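Hypothetical protein (Uncultured marine organism, PDB 2OP5) is of unknown function but folds as a ferredoxin-like protein that assembles into a dimer, as in the dimeric alpha-beta barrel families. Local coordinates at residues A9-L14 / V67-S72; F15-S20 / K101-R106. All blocks are in the same frame, centred on the assembly; numbering follows the deposited sequence. Where two conformers were deposited one is given.

How the contacts relate
Contact 1 (9-14 with 67-72) and contact 2 (15-20 with 101-106) lie about 16 Å apart between centres and share strand 10-17, which contact 1 pairs with strand 63-70 on one side and contact 2 with strand 102-114 on the other. Asn105 joins them where the second pairing is interrupted: its ND2 probably hydrogen-bonds Ser13 O at 2.9 Å, while its backbone N probably does the same with Asn12 OD1 at 3.1 Å. Both contacts also touch the second subunit. An active site is not established here; one 1,2-ethanediol, probably from the crystallisation liquor, sits beside Arg106 and a second lies about 4 Å from the Phe10 side chain (nearest atoms).

Contact 1: A9-L14 / V67-S72; sequences AFLNSL and VFEYDS
Phe10 and Tyr70 meet on one face of the sheet with their rings crossing obliquely. CD1 of Tyr70 comes up to the edge of the Phe10 ring, 4.2 Å from CD2, and also lies 3.7 Å from Phe10 O. Both rings also meet Tyr76 of helix 73-86. Further along this face Leu14 reaches Phe68: a chi1 of 76° sets CG between the backbone N and the carbonyl carbon and carries CD2 to within 3.7 Å of Phe68 CE1. The Phe68 ring also stacks with His51 and meets Trp35.

The opposite face carries Leu11, Ser13, Val67 and Glu69, none of them aromatic, and turns toward the second subunit. Here Leu11 and Glu69 run side by side in the same direction, with CD1 of the leucine 4.1 Å from CG of the glutamate, and Leu11 CG packs on Val67 CG1. The carboxylate of Glu69 extends beyond this apolar contact; its OE1 accepts from Thr8 OG1 and forms a salt bridge with Arg50 of the second subunit. Val67 packs against Val67 of that subunit.

Beneath these side chains the backbones are antiparallel, their short axes 4.7 Å apart. Asn12 and Phe68 exchange two bonds, Asn12 N to Phe68 O at 2.9 Å and Phe68 N to Asn12 O. At the other end Tyr70 N donates to Phe10 O, whereas Tyr70 O is gripped twice, by Ala9 N at 3.0 Å and by Phe10 N. Two residues facing one make a classic beta bulge, set at the start of strand 10-17 in the antiparallel sheet of a ferredoxin-like fold, with helices on one face and the partner subunit on the other.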
loop_
_atom_site.group_PDB
_atom_site.type_symbol
_atom_site.label_atom_id
_atom_site.label_comp_id
_atom_site.label_asym_id
_atom_site.label_seq_id
_atom_site.Cartn_x
_atom_site.Cartn_y
_atom_site.Cartn_z
ATOM N N ALA A 9 10.482 0.933 -7.490
ATOM C CA ALA A 9 10.860 -0.401 -7.955
ATOM C C ALA A 9 10.489 -1.470 -6.942
ATOM O O ALA A 9 10.113 -2.576 -7.319
ATOM C CB ALA A 9 12.339 -0.459 -8.210
ATOM N N PHE A 10 10.631 -1.139 -5.662
ATOM C CA PHE A 10 10.356 -2.056 -4.569
ATOM C C PHE A 10 9.413 -1.399 -3.580
ATOM O O PHE A 10 9.509 -0.203 -3.346
ATOM C CB PHE A 10 11.656 -2.409 -3.879
ATOM C CG PHE A 10 11.572 -3.619 -3.007
ATOM C CD1 PHE A 10 11.557 -4.885 -3.573
ATOM C CD2 PHE A 10 11.586 -3.506 -1.623
ATOM C CE1 PHE A 10 11.529 -6.008 -2.775
ATOM C CE2 PHE A 10 11.553 -4.652 -0.815
ATOM C CZ PHE A 10 11.532 -5.889 -1.395
ATOM N N LEU A 11 8.547 -2.207 -2.970
ATOM C CA LEU A 11 7.504 -1.711 -2.091
ATOM C C LEU A 11 7.115 -2.679 -0.960
ATOM O O LEU A 11 7.163 -3.902 -1.120
ATOM C CB LEU A 11 6.286 -1.423 -2.993
ATOM C CG LEU A 11 4.889 -0.939 -2.608
ATOM C CD1 LEU A 11 4.207 -0.308 -3.803
ATOM C CD2 LEU A 11 4.021 -2.045 -2.053
ATOM N N ASN A 12 6.752 -2.109 0.188
ATOM C CA ASN A 12 6.199 -2.885 1.306
ATOM C C ASN A 12 4.861 -2.262 1.671
ATOM O O ASN A 12 4.791 -1.067 1.945
ATOM C CB ASN A 12 7.112 -2.898 2.525
ATOM C CG ASN A 12 6.671 -3.909 3.594
ATOM O OD1 ASN A 12 5.761 -4.720 3.387
ATOM N ND2 ASN A 12 7.344 -3.879 4.736
ATOM N N SER A 13 3.803 -3.059 1.605
ATOM C CA SER A 13 2.448 -2.635 1.975
ATOM C C SER A 13 2.153 -3.489 3.174
ATOM O O SER A 13 1.730 -4.647 3.047
ATOM C CB SER A 13 1.435 -2.905 0.859
ATOM O OG SER A 13 0.122 -2.519 1.258
ATOM N N LEU A 14 2.443 -2.929 4.341
ATOM C CA LEU A 14 2.297 -3.658 5.574
ATOM C C LEU A 14 1.089 -3.175 6.362
ATOM O O LEU A 14 0.568 -2.081 6.091
ATOM C CB LEU A 14 3.578 -3.553 6.390
ATOM C CG LEU A 14 3.930 -2.283 7.147
ATOM C CD1 LEU A 14 3.104 -2.100 8.415
ATOM C CD2 LEU A 14 5.408 -2.345 7.551
ATOM N N VAL A 67 2.566 2.023 3.745
ATOM C CA VAL A 67 3.097 1.670 2.454
ATOM C C VAL A 67 4.419 2.428 2.347
ATOM O O VAL A 67 4.441 3.670 2.451
ATOM C CB VAL A 67 2.154 2.049 1.289
ATOM C CG1 VAL A 67 2.807 1.704 -0.036
ATOM C CG2 VAL A 67 0.772 1.368 1.421
ATOM N N PHE A 68 5.509 1.673 2.197
ATOM C CA PHE A 68 6.845 2.236 2.028
ATOM C C PHE A 68 7.219 1.921 0.598
ATOM O O PHE A 68 7.155 0.750 0.181
ATOM C CB PHE A 68 7.909 1.535 2.888
ATOM C CG PHE A 68 7.717 1.650 4.383
ATOM C CD1 PHE A 68 6.797 0.848 5.039
ATOM C CD2 PHE A 68 8.516 2.499 5.125
ATOM C CE1 PHE A 68 6.647 0.924 6.430
ATOM C CE2 PHE A 68 8.380 2.589 6.510
ATOM C CZ PHE A 68 7.446 1.795 7.171
ATOM N N GLU A 69 7.679 2.939 -0.121
ATOM C CA GLU A 69 8.091 2.785 -1.506
ATOM C C GLU A 69 9.549 3.198 -1.680
ATOM O O GLU A 69 9.969 4.266 -1.217
ATOM C CB GLU A 69 7.197 3.627 -2.399
ATOM C CG GLU A 69 5.744 3.205 -2.304
ATOM C CD GLU A 69 4.874 3.933 -3.274
ATOM O OE1 GLU A 69 5.353 4.271 -4.369
ATOM O OE2 GLU A 69 3.697 4.140 -2.953
ATOM N N TYR A 70 10.296 2.343 -2.379
ATOM C CA TYR A 70 11.705 2.548 -2.585
ATOM C C TYR A 70 12.063 2.525 -4.048
ATOM O O TYR A 70 11.413 1.851 -4.842
ATOM C CB TYR A 70 12.516 1.456 -1.868
ATOM C CG TYR A 70 12.158 1.243 -0.404
ATOM C CD1 TYR A 70 11.163 0.354 -0.048
ATOM C CD2 TYR A 70 12.819 1.932 0.618
ATOM C CE1 TYR A 70 10.817 0.147 1.275
ATOM C CE2 TYR A 70 12.482 1.727 1.977
ATOM C CZ TYR A 70 11.473 0.838 2.289
ATOM O OH TYR A 70 11.110 0.583 3.604
ATOM N N ASP A 71 13.137 3.258 -4.379
ATOM C CA ASP A 71 13.689 3.297 -5.728
ATOM C C ASP A 71 14.273 1.927 -6.124
ATOM O O ASP A 71 14.424 1.649 -7.309
ATOM C CB ASP A 71 14.757 4.413 -5.853
ATOM C CG ASP A 71 15.964 4.210 -4.930
ATOM O OD1 ASP A 71 16.125 3.144 -4.308
ATOM O OD2 ASP A 71 16.795 5.124 -4.842
ATOM N N SER A 72 14.582 1.090 -5.118
ATOM C CA SER A 72 15.185 -0.221 -5.321
ATOM C C SER A 72 15.143 -1.055 -4.046
ATOM O O SER A 72 14.989 -0.522 -2.936
ATOM C CB SER A 72 16.660 -0.053 -5.700
ATOM O OG SER A 72 17.439 0.440 -4.603
#

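Contact 2: F15-S20 / K101-R106. With EDO (1,2-ethanediol), chain H.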
loop_
_atom_site.group_PDB
_atom_site.type_symbol
_atom_site.label_atom_id
_atom_site.label_comp_id
_atom_site.label_asym_id
_atom_site.label_seq_id
_atom_site.Cartn_x
_atom_site.Cartn_y
_atom_site.Cartn_z
ATOM N N PHE A 15 0.616 -4.024 7.277
ATOM C CA PHE A 15 -0.494 -3.632 8.145
ATOM C C PHE A 15 -0.325 -4.204 9.554
ATOM O O PHE A 15 0.351 -5.222 9.744
ATOM C CB PHE A 15 -1.895 -3.899 7.526
ATOM C CG PHE A 15 -2.255 -5.367 7.312
ATOM C CD1 PHE A 15 -1.982 -6.002 6.105
ATOM C CD2 PHE A 15 -2.925 -6.081 8.294
ATOM C CE1 PHE A 15 -2.342 -7.330 5.891
ATOM C CE2 PHE A 15 -3.280 -7.424 8.096
ATOM C CZ PHE A 15 -2.987 -8.048 6.890
HETATM N N MSE A 16 -0.909 -3.483 10.526
HETATM C CA MSE A 16 -0.869 -3.855 11.948
HETATM C C MSE A 16 -2.268 -3.801 12.534
HETATM O O MSE A 16 -2.996 -2.840 12.314
HETATM C CB MSE A 16 -0.015 -2.901 12.761
HETATM C CG MSE A 16 1.461 -3.084 12.584
HETATM SE SE MSE A 16 2.374 -1.389 12.930
HETATM C CE MSE A 16 1.634 -0.507 11.467
ATOM N N ASP A 17 -2.606 -4.820 13.310
ATOM C CA ASP A 17 -3.906 -4.958 13.943
ATOM C C ASP A 17 -3.724 -4.949 15.446
ATOM O O ASP A 17 -2.933 -5.735 15.981
ATOM C CB ASP A 17 -4.553 -6.275 13.543
ATOM C CG ASP A 17 -4.841 -6.356 12.061
ATOM O OD1 ASP A 17 -4.929 -5.288 11.437
ATOM O OD2 ASP A 17 -4.961 -7.484 11.516
ATOM N N PHE A 18 -4.478 -4.072 16.111
ATOM C CA PHE A 18 -4.420 -3.907 17.563
ATOM C C PHE A 18 -5.613 -4.562 18.237
ATOM O O PHE A 18 -6.652 -4.798 17.600
ATOM C CB PHE A 18 -4.314 -2.412 17.911
ATOM C CG PHE A 18 -3.065 -1.767 17.373
ATOM C CD1 PHE A 18 -3.029 -1.267 16.076
ATOM C CD2 PHE A 18 -1.904 -1.720 18.133
ATOM C CE1 PHE A 18 -1.870 -0.690 15.563
ATOM C CE2 PHE A 18 -0.740 -1.153 17.615
ATOM C CZ PHE A 18 -0.732 -0.633 16.329
ATOM N N THR A 19 -5.446 -4.884 19.520
ATOM C CA THR A 19 -6.486 -5.546 20.302
ATOM C C THR A 19 -7.529 -4.548 20.842
ATOM O O THR A 19 -8.544 -4.944 21.422
ATOM C CB THR A 19 -5.905 -6.369 21.478
ATOM O OG1 THR A 19 -5.295 -5.496 22.429
ATOM C CG2 THR A 19 -4.885 -7.414 20.986
ATOM N N SER A 20 -7.271 -3.258 20.669
ATOM C CA SER A 20 -8.231 -2.233 21.065
ATOM C C SER A 20 -7.998 -0.971 20.246
ATOM O O SER A 20 -6.887 -0.726 19.755
ATOM C CB SER A 20 -8.114 -1.897 22.551
ATOM O OG SER A 20 -6.901 -1.215 22.825
ATOM N N LYS A 101 0.619 -7.842 15.363
ATOM C CA LYS A 101 1.568 -8.539 14.494
ATOM C C LYS A 101 1.625 -7.762 13.192
ATOM O O LYS A 101 0.570 -7.405 12.640
ATOM C CB LYS A 101 1.129 -9.974 14.205
ATOM C CG LYS A 101 2.017 -10.703 13.176
ATOM C CD LYS A 101 1.554 -12.121 12.898
ATOM C CE LYS A 101 1.771 -13.039 14.088
ATOM N NZ LYS A 101 1.589 -14.454 13.696
ATOM N N ILE A 102 2.834 -7.515 12.700
ATOM C CA ILE A 102 2.987 -6.821 11.455
ATOM C C ILE A 102 2.810 -7.837 10.343
ATOM O O ILE A 102 3.460 -8.886 10.345
ATOM C CB ILE A 102 4.362 -6.144 11.320
ATOM C CG1 ILE A 102 4.526 -5.076 12.403
ATOM C CG2 ILE A 102 4.488 -5.445 9.968
ATOM C CD1 ILE A 102 5.770 -4.179 12.251
ATOM N N HIS A 103 1.896 -7.524 9.422
ATOM C CA HIS A 103 1.723 -8.295 8.199
ATOM C C HIS A 103 2.412 -7.556 7.088
ATOM O O HIS A 103 1.933 -6.511 6.667
ATOM C CB HIS A 103 0.257 -8.468 7.874
ATOM C CG HIS A 103 -0.423 -9.435 8.781
ATOM N ND1 HIS A 103 -1.310 -9.046 9.760
ATOM C CD2 HIS A 103 -0.308 -10.781 8.884
ATOM C CE1 HIS A 103 -1.747 -10.121 10.399
ATOM N NE2 HIS A 103 -1.143 -11.184 9.897
ATOM N N ASN A 104 3.558 -8.078 6.661
ATOM C CA ASN A 104 4.339 -7.489 5.576
ATOM C C ASN A 104 3.974 -8.121 4.254
ATOM O O ASN A 104 3.613 -9.315 4.201
ATOM C CB ASN A 104 5.837 -7.720 5.784
ATOM C CG ASN A 104 6.338 -7.124 7.071
ATOM O OD1 ASN A 104 6.521 -5.900 7.182
ATOM N ND2 ASN A 104 6.586 -7.990 8.055
ATOM N N ASN A 105 4.097 -7.306 3.209
ATOM C CA ASN A 105 3.844 -7.686 1.829
ATOM C C ASN A 105 4.845 -6.935 0.962
ATOM O O ASN A 105 4.522 -5.862 0.454
ATOM C CB ASN A 105 2.418 -7.320 1.418
ATOM C CG ASN A 105 1.375 -8.053 2.243
ATOM O OD1 ASN A 105 1.126 -9.228 2.029
ATOM N ND2 ASN A 105 0.767 -7.350 3.196
ATOM N N ARG A 106 6.045 -7.508 0.800
ATOM C CA ARG A 106 7.129 -6.883 0.040
ATOM C C ARG A 106 7.299 -7.498 -1.321
ATOM O O ARG A 106 7.202 -8.721 -1.468
ATOM C CB ARG A 106 8.475 -7.067 0.726
ATOM C CG ARG A 106 8.553 -6.650 2.147
ATOM C CD ARG A 106 9.954 -6.893 2.687
ATOM N NE ARG A 106 9.906 -7.144 4.121
ATOM C CZ ARG A 106 9.913 -8.342 4.700
ATOM N NH1 ARG A 106 9.974 -9.469 4.001
ATOM N NH2 ARG A 106 9.859 -8.409 6.019
HETATM C C1 EDO H . 6.826 -10.109 2.826
HETATM O O1 EDO H . 6.107 -10.391 1.610
HETATM C C2 EDO H . 7.139 -11.399 3.577
HETATM O O2 EDO H . 6.560 -11.367 4.891
#
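Phe15 and His103 face each other as an antiparallel hydrogen-bonded pair, Phe15 N giving to His103 O at 2.9 Å and His103 N to Phe15 O at 2.8 Å. This joins the first and last strands of the ferredoxin-like sheet, with strand 102-114 outermost within this chain.

Phe15 was modelled in two conformers; in one of them a chi1 of 66° folds the ring back over the pairing strand, and His103 covers one of its faces. The histidine CB stands over the ring centre, 3.5 Å from the centroid, in a CH-pi contact. The imidazole continues from there, its plane at 30° to the phenyl and slid aside, leaving the rings with little overlap. Replacing His103 by a glycine would probably leave that face of Phe15 without its CH-pi partner and hold the phenyl less firmly. Asp17 OD2 lies at the edge of the phenyl, in its plane, while OD1 makes a salt bridge with Arg63 of strand 63-70.

On the reverse face Met16, a selenomethionine, runs alongside Ile102, with CG 3.7 Å from Ile102 CG1; its chain bends at chi3, and it also packs on Phe27 of helix 21-28.

Phe15 packs against Phe15 of the second subunit, which places this ring at the dimer interface. Asn105, whose ND2 is taken up by Ser13 O, accepts a hydrogen bond at OD1 from Arg63 of that subunit. Next to it, Arg106 N donates to O1 of the 1,2-ethanediol at 3.0 Å, and the diol is also hydrogen-bonded to Trp57 O of the second subunit.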